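Local structure of AP endonuclease, family 2 (Brucella melitensis biovar Abortus, 3NGF) at residues A13-L16 / S17-F20; N21-F25 / L26-R30; I212-P216 / D217-P221; Y228-L231 / F232-L235. The protein probably isomerises hydroxypyruvate to tartronate semialdehyde as a manganese-binding TIM-barrel enzyme of the hyi family, although it is named an AP endonuclease. All blocks are in the same frame, centred on the assembly; numbering follows the deposited sequence.

In the fold
All four contacts are local and belong to an eight-stranded parallel barrel. Contacts 1 and 2 run in series through the end of strand 11-15, its following loop and helix 25-34, and they touch where R28 donates to L16 O. Contacts 3 and 4 are likewise coupled, on the loop after strand 207-212 and the helix 228-237 that follows, through the hydroxyl of Y228 and A213 O. Contacts 1 and 3 are buried loop turns near the manganese, with polar side chains bonded to main chain. Contact 2 lies at the surface and relies on an arginine gripping one carbonyl oxygen and a T-shaped ring pair. Contact 4 is largely buried helix with regular backbone bonds and apolar packing.

Contact 1: residues A13-L16 / S17-F20; sequences AANL and STMF
N15 is the hub here: its amide oxygen and its main-chain oxygen both bind the loop that follows. N15 OD1 takes two backbone N-H groups, from S17 N at 2.9 Å and from T18 N at 3.1 Å, and the two donors reach it from opposite faces of the amide plane. With CG swung anti to the backbone N (chi1 -172°), the amide comes round beside the carbonyl carbon and reaches forward over the turn. Meanwhile N15 O accepts M19 N at 2.8 Å, almost head-on (C=O...N 167°), with a weak extra bond from T18 N. The amide's rotation is fixed from its other end too, because ND2 donates to E41. Beside this polar knot the packing is looser. The ring of F20 meets A14 at its edge, CE2 lying 4.0 Å from A14 CB, while L16 CD2 approaches F20 CD2 obliquely at 4.1 Å. M19 bends at chi3 (61°) and lays SD along the strand, 4.1 Å from A14 CA. The more open side belongs to S17 and T18, both partly exposed: S17 OG bonds to L43 N and to a bound glycerol, and T18 OG1 to Y248 O. An asparagine gripping the N-H two residues ahead forms an Asx turn, here closing the first strand of a TIM barrel, with the side chain of N15 about 7 Å from the manganese.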
loop_
_atom_site.group_PDB
_atom_site.type_symbol
_atom_site.label_atom_id
_atom_site.label_comp_id
_atom_site.label_asym_id
_atom_site.label_seq_id
_atom_site.Cartn_x
_atom_site.Cartn_y
_atom_site.Cartn_z
ATOM N N ALA A 13 4.680 -1.162 10.094
ATOM C CA ALA A 13 3.523 -2.049 10.031
ATOM C C ALA A 13 3.943 -3.346 9.345
ATOM O O ALA A 13 4.501 -3.307 8.242
ATOM C CB ALA A 13 2.421 -1.404 9.218
ATOM N N ALA A 14 3.690 -4.484 9.983
ATOM C CA ALA A 14 3.939 -5.783 9.367
ATOM C C ALA A 14 2.928 -5.998 8.240
ATOM O O ALA A 14 1.739 -5.705 8.408
ATOM C CB ALA A 14 3.825 -6.913 10.410
ATOM N N ASN A 15 3.393 -6.436 7.079
ATOM C CA ASN A 15 2.478 -6.862 6.015
ATOM C C ASN A 15 2.127 -8.355 6.181
ATOM O O ASN A 15 2.970 -9.239 5.978
ATOM C CB ASN A 15 3.053 -6.556 4.620
ATOM C CG ASN A 15 2.054 -6.807 3.523
ATOM O OD1 ASN A 15 1.569 -7.925 3.386
ATOM N ND2 ASN A 15 1.717 -5.762 2.738
ATOM N N LEU A 16 0.881 -8.635 6.561
ATOM C CA LEU A 16 0.448 -10.002 6.871
ATOM C C LEU A 16 0.131 -10.846 5.633
ATOM O O LEU A 16 -0.173 -12.024 5.776
ATOM C CB LEU A 16 -0.752 -9.982 7.829
ATOM C CG LEU A 16 -0.591 -9.138 9.092
ATOM C CD1 LEU A 16 -1.792 -9.377 10.033
ATOM C CD2 LEU A 16 0.738 -9.429 9.882
ATOM N N SER A 17 0.183 -10.260 4.432
ATOM C CA SER A 17 0.059 -11.016 3.200
ATOM C C SER A 17 1.423 -11.624 2.853
ATOM O O SER A 17 1.483 -12.756 2.372
ATOM C CB SER A 17 -0.446 -10.133 2.033
ATOM O OG SER A 17 -1.785 -9.665 2.276
ATOM N N THR A 18 2.502 -10.883 3.105
ATOM C CA THR A 18 3.866 -11.353 2.733
ATOM C C THR A 18 4.701 -11.899 3.904
ATOM O O THR A 18 5.603 -12.733 3.690
ATOM C CB THR A 18 4.669 -10.260 2.002
ATOM O OG1 THR A 18 4.986 -9.181 2.888
ATOM C CG2 THR A 18 3.916 -9.745 0.728
ATOM N N MET A 19 4.419 -11.427 5.117
ATOM C CA MET A 19 5.135 -11.872 6.330
ATOM C C MET A 19 4.309 -12.835 7.139
ATOM O O MET A 19 3.084 -12.857 7.031
ATOM C CB MET A 19 5.528 -10.695 7.228
ATOM C CG MET A 19 6.427 -9.655 6.563
ATOM S SD MET A 19 6.752 -8.202 7.542
ATOM C CE MET A 19 7.573 -8.929 8.985
ATOM N N PHE A 20 4.999 -13.603 7.987
ATOM C CA PHE A 20 4.372 -14.569 8.879
ATOM C C PHE A 20 3.567 -15.660 8.153
ATOM O O PHE A 20 2.638 -16.243 8.730
ATOM C CB PHE A 20 3.504 -13.839 9.917
ATOM C CG PHE A 20 4.279 -12.908 10.782
ATOM C CD1 PHE A 20 5.099 -13.395 11.774
ATOM C CD2 PHE A 20 4.209 -11.539 10.586
ATOM C CE1 PHE A 20 5.824 -12.541 12.568
ATOM C CE2 PHE A 20 4.914 -10.679 11.371
ATOM C CZ PHE A 20 5.733 -11.181 12.379
#

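Contact 2: residues N21-F25 / L26-R30; sequences NEVPF and LERFR
R28 clasps the main-chain oxygen of V23 side-on: NE lies 2.8 Å from V23 O and NH2 3.0 Å from the same atom. The acceptor sits in the guanidinium plane, only 4° out of it as measured at NE, so the pair of bonds fixes how the group is rotated. One flat face of the guanidinium carries the side-chain amide of N21, stacked with the planes 24° apart; the backbone of F25 at its N and CA covers the opposite face. R28 runs nearly straight from CG to NE, and its CG passes V23 CG2 at 3.8 Å, the two side chains running in opposite directions. One shell further out, the backbone sets the base of the arginine: R28 N donates to F25 O at 3.0 Å, and E27 N to P24 O at 3.0 Å. With CG anti to the backbone N (chi1 179°), the F25 ring stands at a right angle to the guanidinium, its edge at CD1 turned to R28 NH1, and it offers a face to F29. The edge of F29 points at that face, a T-shaped pair with centroids 5.3 Å apart, while L26 CD2 touches F25 CD2 at 4.0 Å. Beyond these, R28 NH1 donates to L16 O, and F42 and F48 add their rings to F25, which lies near a bound glycerol. The whole forms the loop and opening turns of the first barrel helix, a beta-alpha connection at the catalytic end of a TIM barrel.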
loop_
_atom_site.group_PDB
_atom_site.type_symbol
_atom_site.label_atom_id
_atom_site.label_comp_id
_atom_site.label_asym_id
_atom_site.label_seq_id
_atom_site.Cartn_x
_atom_site.Cartn_y
_atom_site.Cartn_z
ATOM N N ASN A 21 3.980 -16.001 6.923
ATOM C CA ASN A 21 3.270 -17.007 6.126
ATOM C C ASN A 21 3.536 -18.434 6.612
ATOM O O ASN A 21 3.017 -19.412 6.053
ATOM C CB ASN A 21 3.615 -16.894 4.639
ATOM C CG ASN A 21 2.923 -15.750 3.943
ATOM O OD1 ASN A 21 2.511 -14.730 4.550
ATOM N ND2 ASN A 21 2.787 -15.904 2.625
ATOM N N GLU A 22 4.330 -18.553 7.672
ATOM C CA GLU A 22 4.528 -19.824 8.359
ATOM C C GLU A 22 3.233 -20.299 9.015
ATOM O O GLU A 22 3.090 -21.494 9.309
ATOM C CB GLU A 22 5.625 -19.703 9.421
ATOM C CG GLU A 22 7.044 -19.485 8.871
ATOM C CD GLU A 22 7.424 -18.011 8.533
ATOM O OE1 GLU A 22 6.735 -17.052 8.894
ATOM O OE2 GLU A 22 8.472 -17.819 7.892
ATOM N N VAL A 23 2.298 -19.372 9.243
ATOM C CA VAL A 23 0.996 -19.702 9.827
ATOM C C VAL A 23 -0.130 -19.160 8.938
ATOM O O VAL A 23 0.112 -18.264 8.120
ATOM C CB VAL A 23 0.862 -19.184 11.286
ATOM C CG1 VAL A 23 1.955 -19.813 12.182
ATOM C CG2 VAL A 23 0.890 -17.652 11.354
ATOM N N PRO A 24 -1.360 -19.696 9.094
ATOM C CA PRO A 24 -2.507 -19.161 8.345
ATOM C C PRO A 24 -2.815 -17.715 8.744
ATOM O O PRO A 24 -2.416 -17.257 9.812
ATOM C CB PRO A 24 -3.667 -20.100 8.739
ATOM C CG PRO A 24 -3.046 -21.286 9.391
ATOM C CD PRO A 24 -1.777 -20.768 10.017
ATOM N N PHE A 25 -3.515 -17.012 7.865
ATOM C CA PHE A 25 -3.726 -15.576 7.962
ATOM C C PHE A 25 -4.191 -15.090 9.336
ATOM O O PHE A 25 -3.597 -14.179 9.914
ATOM C CB PHE A 25 -4.732 -15.158 6.893
ATOM C CG PHE A 25 -5.069 -13.673 6.896
ATOM C CD1 PHE A 25 -4.136 -12.721 6.514
ATOM C CD2 PHE A 25 -6.342 -13.247 7.253
ATOM C CE1 PHE A 25 -4.456 -11.371 6.505
ATOM C CE2 PHE A 25 -6.665 -11.908 7.246
ATOM C CZ PHE A 25 -5.702 -10.963 6.872
ATOM N N LEU A 26 -5.215 -15.723 9.887
ATOM C CA LEU A 26 -5.762 -15.229 11.159
ATOM C C LEU A 26 -4.755 -15.302 12.319
ATOM O O LEU A 26 -4.820 -14.477 13.242
ATOM C CB LEU A 26 -7.064 -15.912 11.505
ATOM C CG LEU A 26 -8.251 -15.596 10.575
ATOM C CD1 LEU A 26 -9.516 -16.285 11.050
ATOM C CD2 LEU A 26 -8.516 -14.076 10.480
ATOM N N GLU A 27 -3.840 -16.263 12.255
ATOM C CA GLU A 27 -2.815 -16.446 13.280
ATOM C C GLU A 27 -1.685 -15.395 13.185
ATOM O O GLU A 27 -0.896 -15.236 14.129
ATOM C CB GLU A 27 -2.244 -17.878 13.194
ATOM C CG GLU A 27 -3.191 -18.963 13.762
ATOM C CD GLU A 27 -2.773 -20.402 13.480
ATOM O OE1 GLU A 27 -3.677 -21.247 13.231
ATOM O OE2 GLU A 27 -1.549 -20.687 13.507
ATOM N N ARG A 28 -1.617 -14.672 12.064
ATOM C CA ARG A 28 -0.516 -13.719 11.805
ATOM C C ARG A 28 -0.601 -12.461 12.664
ATOM O O ARG A 28 0.414 -11.835 12.957
ATOM C CB ARG A 28 -0.444 -13.354 10.305
ATOM C CG ARG A 28 -0.235 -14.618 9.453
ATOM C CD ARG A 28 -0.088 -14.359 7.958
ATOM N NE ARG A 28 -0.177 -15.623 7.245
ATOM C CZ ARG A 28 -0.584 -15.778 6.001
ATOM N NH1 ARG A 28 -0.886 -14.710 5.245
ATOM N NH2 ARG A 28 -0.633 -16.999 5.488
ATOM N N PHE A 29 -1.826 -12.094 13.074
ATOM C CA PHE A 29 -2.030 -10.906 13.895
ATOM C C PHE A 29 -1.301 -11.023 15.237
ATOM O O PHE A 29 -0.519 -10.132 15.610
ATOM C CB PHE A 29 -3.521 -10.635 14.105
ATOM C CG PHE A 29 -4.259 -10.273 12.830
ATOM C CD1 PHE A 29 -4.457 -8.949 12.484
ATOM C CD2 PHE A 29 -4.751 -11.264 11.994
ATOM C CE1 PHE A 29 -5.133 -8.610 11.323
ATOM C CE2 PHE A 29 -5.425 -10.947 10.829
ATOM C CZ PHE A 29 -5.600 -9.610 10.482
ATOM N N ARG A 30 -1.506 -12.145 15.927
ATOM C CA ARG A 30 -0.801 -12.420 17.187
ATOM C C ARG A 30 0.723 -12.451 16.997
ATOM O O ARG A 30 1.487 -11.900 17.802
ATOM C CB ARG A 30 -1.256 -13.742 17.762
ATOM C CG ARG A 30 -0.562 -14.096 19.101
ATOM C CD ARG A 30 -1.047 -15.422 19.694
ATOM N NE ARG A 30 -0.802 -16.572 18.816
ATOM C CZ ARG A 30 0.354 -17.230 18.706
ATOM N NH1 ARG A 30 1.428 -16.877 19.418
ATOM N NH2 ARG A 30 0.441 -18.259 17.877
#

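Contact 3: residues I212-P216 / D217-P221; sequences IASVP and DRHEP
Between S214 and H219 the chain folds back on itself, with S214 N donating almost straight to H219 O (2.8 Å, 175°) and S214 O accepting R218 N at 2.8 Å; the loop includes a cis peptide before P216, and R218 has left-handed helical backbone angles. S214 also ties the turn by its side chain. S214 OG stands between the backbone N and the carbonyl carbon (chi1 75°), facing H219 N, which donates to it at 2.8 Å, and it is bonded as well to E223. At the foot of the loop I212 CD1 rests against P221 CG, 3.6 Å away, joining the two ends by an apolar contact. R218 CG packs on A213 CB at 3.7 Å, and from there the arginine runs out extended. The H219 ring leads away from S214, ND1 bonding to N249 O, with D217 O over the centre of one face. S214, bonded through N, O and OG, thus fixes the turn that carries R218, whose side chain comes within about 4 Å of the manganese and of the metal ligands D185 and E247; a positive charge there could offset that of the acidic ligands and is consistent with meeting an anionic substrate such as hydroxypyruvate.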
loop_
_atom_site.group_PDB
_atom_site.type_symbol
_atom_site.label_atom_id
_atom_site.label_comp_id
_atom_site.label_asym_id
_atom_site.label_seq_id
_atom_site.Cartn_x
_atom_site.Cartn_y
_atom_site.Cartn_z
ATOM N N ILE A 212 8.541 -0.716 2.181
ATOM C CA ILE A 212 9.949 -1.094 2.029
ATOM C C ILE A 212 10.169 -2.597 1.815
ATOM O O ILE A 212 9.398 -3.450 2.280
ATOM C CB ILE A 212 10.823 -0.620 3.232
ATOM C CG1 ILE A 212 10.458 -1.356 4.529
ATOM C CG2 ILE A 212 10.735 0.914 3.390
ATOM C CD1 ILE A 212 11.403 -1.054 5.724
ATOM N N ALA A 213 11.249 -2.908 1.090
ATOM C CA ALA A 213 11.716 -4.261 0.873
ATOM C C ALA A 213 13.095 -4.133 0.228
ATOM O O ALA A 213 13.380 -3.126 -0.460
ATOM C CB ALA A 213 10.747 -5.076 -0.053
ATOM N N SER A 214 13.964 -5.110 0.447
ATOM C CA SER A 214 15.288 -5.067 -0.190
ATOM C C SER A 214 15.187 -5.043 -1.716
ATOM O O SER A 214 14.260 -5.619 -2.300
ATOM C CB SER A 214 16.183 -6.234 0.271
ATOM O OG SER A 214 15.814 -7.463 -0.306
ATOM N N VAL A 215 16.153 -4.377 -2.338
ATOM C CA VAL A 215 16.283 -4.353 -3.791
ATOM C C VAL A 215 17.629 -5.027 -4.127
ATOM O O VAL A 215 18.643 -4.654 -3.563
ATOM C CB VAL A 215 16.227 -2.900 -4.335
ATOM C CG1 VAL A 215 16.456 -2.890 -5.855
ATOM C CG2 VAL A 215 14.898 -2.224 -3.972
ATOM N N PRO A 216 17.645 -5.990 -5.059
ATOM C CA PRO A 216 16.528 -6.381 -5.907
ATOM C C PRO A 216 15.661 -7.564 -5.433
ATOM O O PRO A 216 14.660 -7.887 -6.097
ATOM C CB PRO A 216 17.235 -6.758 -7.205
ATOM C CG PRO A 216 18.507 -7.418 -6.725
ATOM C CD PRO A 216 18.915 -6.597 -5.528
ATOM N N ASP A 217 16.018 -8.231 -4.343
ATOM C CA ASP A 217 15.392 -9.536 -4.063
ATOM C C ASP A 217 14.140 -9.544 -3.170
ATOM O O ASP A 217 13.576 -10.602 -2.931
ATOM C CB ASP A 217 16.414 -10.522 -3.551
ATOM C CG ASP A 217 17.429 -10.881 -4.616
ATOM O OD1 ASP A 217 17.017 -11.109 -5.780
ATOM O OD2 ASP A 217 18.612 -10.917 -4.288
ATOM N N ARG A 218 13.742 -8.368 -2.718
ATOM C CA ARG A 218 12.455 -8.135 -2.032
ATOM C C ARG A 218 12.358 -8.887 -0.709
ATOM O O ARG A 218 11.328 -9.457 -0.376
ATOM C CB ARG A 218 11.283 -8.424 -2.975
ATOM C CG ARG A 218 10.042 -7.584 -2.683
ATOM C CD ARG A 218 8.947 -7.788 -3.717
ATOM N NE ARG A 218 7.868 -6.821 -3.506
ATOM C CZ ARG A 218 6.824 -6.655 -4.322
ATOM N NH1 ARG A 218 6.662 -7.422 -5.394
ATOM N NH2 ARG A 218 5.919 -5.737 -4.036
ATOM N N HIS A 219 13.445 -8.837 0.055
ATOM C CA HIS A 219 13.517 -9.456 1.378
ATOM C C HIS A 219 13.661 -8.371 2.467
ATOM O O HIS A 219 13.382 -7.191 2.227
ATOM C CB HIS A 219 14.679 -10.477 1.466
ATOM C CG HIS A 219 14.658 -11.564 0.432
ATOM N ND1 HIS A 219 13.549 -12.342 0.178
ATOM C CD2 HIS A 219 15.643 -12.048 -0.364
ATOM C CE1 HIS A 219 13.839 -13.227 -0.764
ATOM N NE2 HIS A 219 15.108 -13.076 -1.104
ATOM N N GLU A 220 14.075 -8.768 3.671
ATOM C CA GLU A 220 14.291 -7.832 4.773
ATOM C C GLU A 220 15.078 -6.593 4.352
ATOM O O GLU A 220 16.048 -6.714 3.580
ATOM C CB GLU A 220 15.033 -8.529 5.911
ATOM C CG GLU A 220 14.161 -9.479 6.730
ATOM C CD GLU A 220 13.970 -10.889 6.137
ATOM O OE1 GLU A 220 14.449 -11.193 5.025
ATOM O OE2 GLU A 220 13.348 -11.719 6.834
ATOM N N PRO A 221 14.726 -5.402 4.889
ATOM C CA PRO A 221 15.404 -4.144 4.494
ATOM C C PRO A 221 16.778 -3.950 5.171
ATOM O O PRO A 221 17.066 -2.876 5.712
ATOM C CB PRO A 221 14.450 -3.059 4.983
ATOM C CG PRO A 221 13.802 -3.682 6.214
ATOM C CD PRO A 221 13.627 -5.148 5.847
#

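Contact 4: residues Y228-L231 / F232-L235; sequences YPYL and FSVL
Y228 meets F232 with both main chain and side chain. Y228 O accepts F232 N at 2.9 Å, and that same oxygen lies 3.2 Å above the plane of the F232 ring, displaced toward the rim. The ring is brought under it because F232 CG stands beside its own backbone N (chi1 -58°); its far end, CZ, then reaches Y228 CB at 3.9 Å. The phenol of Y228 leads away, its OH bonded to A213 O. P229 follows on the outer side of the helix and contributes its O, to which S233 N donates at 3.2 Å. This is the helix of the beta-alpha-beta unit made with strands 207-212 and 243-246 of the TIM barrel, and F232 is on its inward side, against I212 and edge-to-face with F12. Y230 comes next, on the outside, and its O takes two donors: V234 N at 3.0 Å, in the carbonyl plane, and the hydroxyl of S233, modelled unusually close, which makes its geometry doubtful; a further bond from S233 N is weak. The Y230 ring, with CG anti to the backbone N (chi1 176°), crosses V234 obliquely, and V234 CG2 sits over one face, 3.4 Å from Y230 CE2. L231 then receives L235 N at its O (3.0 Å, 162°), and its own side chain packs on L196 and L226, while L235 turns to F207 and V210 of the strand.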
loop_
_atom_site.group_PDB
_atom_site.type_symbol
_atom_site.label_atom_id
_atom_site.label_comp_id
_atom_site.label_asym_id
_atom_site.label_seq_id
_atom_site.Cartn_x
_atom_site.Cartn_y
_atom_site.Cartn_z
ATOM N N TYR A 228 18.686 1.347 3.983
ATOM C CA TYR A 228 17.398 1.710 4.538
ATOM C C TYR A 228 17.468 2.588 5.794
ATOM O O TYR A 228 16.651 3.449 5.929
ATOM C CB TYR A 228 16.471 0.493 4.736
ATOM C CG TYR A 228 15.642 0.187 3.505
ATOM C CD1 TYR A 228 14.607 1.025 3.125
ATOM C CD2 TYR A 228 15.943 -0.893 2.684
ATOM C CE1 TYR A 228 13.875 0.801 2.006
ATOM C CE2 TYR A 228 15.190 -1.146 1.554
ATOM C CZ TYR A 228 14.151 -0.296 1.219
ATOM O OH TYR A 228 13.372 -0.507 0.108
ATOM N N PRO A 229 18.462 2.396 6.694
ATOM C CA PRO A 229 18.550 3.330 7.825
ATOM C C PRO A 229 18.707 4.800 7.411
ATOM O O PRO A 229 18.138 5.699 8.049
ATOM C CB PRO A 229 19.763 2.821 8.610
ATOM C CG PRO A 229 19.796 1.338 8.311
ATOM C CD PRO A 229 19.253 1.175 6.920
ATOM N N TYR A 230 19.451 5.050 6.339
ATOM C CA TYR A 230 19.581 6.404 5.829
ATOM C C TYR A 230 18.244 6.913 5.344
ATOM O O TYR A 230 17.869 8.067 5.623
ATOM C CB TYR A 230 20.575 6.480 4.672
ATOM C CG TYR A 230 20.636 7.865 4.064
ATOM C CD1 TYR A 230 21.299 8.882 4.712
ATOM C CD2 TYR A 230 20.004 8.158 2.851
ATOM C CE1 TYR A 230 21.367 10.132 4.171
ATOM C CE2 TYR A 230 20.061 9.432 2.306
ATOM C CZ TYR A 230 20.732 10.408 2.964
ATOM O OH TYR A 230 20.838 11.691 2.446
ATOM N N LEU A 231 17.529 6.057 4.612
ATOM C CA LEU A 231 16.244 6.445 4.033
ATOM C C LEU A 231 15.227 6.712 5.161
ATOM O O LEU A 231 14.421 7.627 5.056
ATOM C CB LEU A 231 15.753 5.365 3.060
ATOM C CG LEU A 231 16.519 5.286 1.726
ATOM C CD1 LEU A 231 16.105 4.020 0.959
ATOM C CD2 LEU A 231 16.293 6.523 0.863
ATOM N N PHE A 232 15.271 5.928 6.242
ATOM C CA PHE A 232 14.428 6.236 7.422
ATOM C C PHE A 232 14.717 7.636 7.950
ATOM O O PHE A 232 13.798 8.351 8.361
ATOM C CB PHE A 232 14.611 5.232 8.571
ATOM C CG PHE A 232 14.333 3.798 8.208
ATOM C CD1 PHE A 232 13.511 3.449 7.141
ATOM C CD2 PHE A 232 14.897 2.781 8.963
ATOM C CE1 PHE A 232 13.296 2.133 6.830
ATOM C CE2 PHE A 232 14.678 1.457 8.652
ATOM C CZ PHE A 232 13.872 1.133 7.590
ATOM N N SER A 233 15.984 8.050 7.905
ATOM C CA SER A 233 16.376 9.357 8.435
ATOM C C SER A 233 15.866 10.459 7.504
ATOM O O SER A 233 15.488 11.541 7.979
ATOM C CB SER A 233 17.897 9.460 8.675
ATOM O OG SER A 233 18.610 9.639 7.462
ATOM N N VAL A 234 15.767 10.146 6.209
ATOM C CA VAL A 234 15.230 11.092 5.219
ATOM C C VAL A 234 13.732 11.309 5.489
ATOM O O VAL A 234 13.258 12.456 5.500
ATOM C CB VAL A 234 15.467 10.614 3.758
ATOM C CG1 VAL A 234 14.826 11.555 2.743
ATOM C CG2 VAL A 234 17.005 10.464 3.453
ATOM N N LEU A 235 13.002 10.217 5.716
ATOM C CA LEU A 235 11.564 10.303 5.976
ATOM C C LEU A 235 11.323 11.196 7.179
ATOM O O LEU A 235 10.394 12.035 7.179
ATOM C CB LEU A 235 10.970 8.913 6.208
ATOM C CG LEU A 235 10.896 8.056 4.941
ATOM C CD1 LEU A 235 10.456 6.622 5.244
ATOM C CD2 LEU A 235 9.946 8.697 3.895
#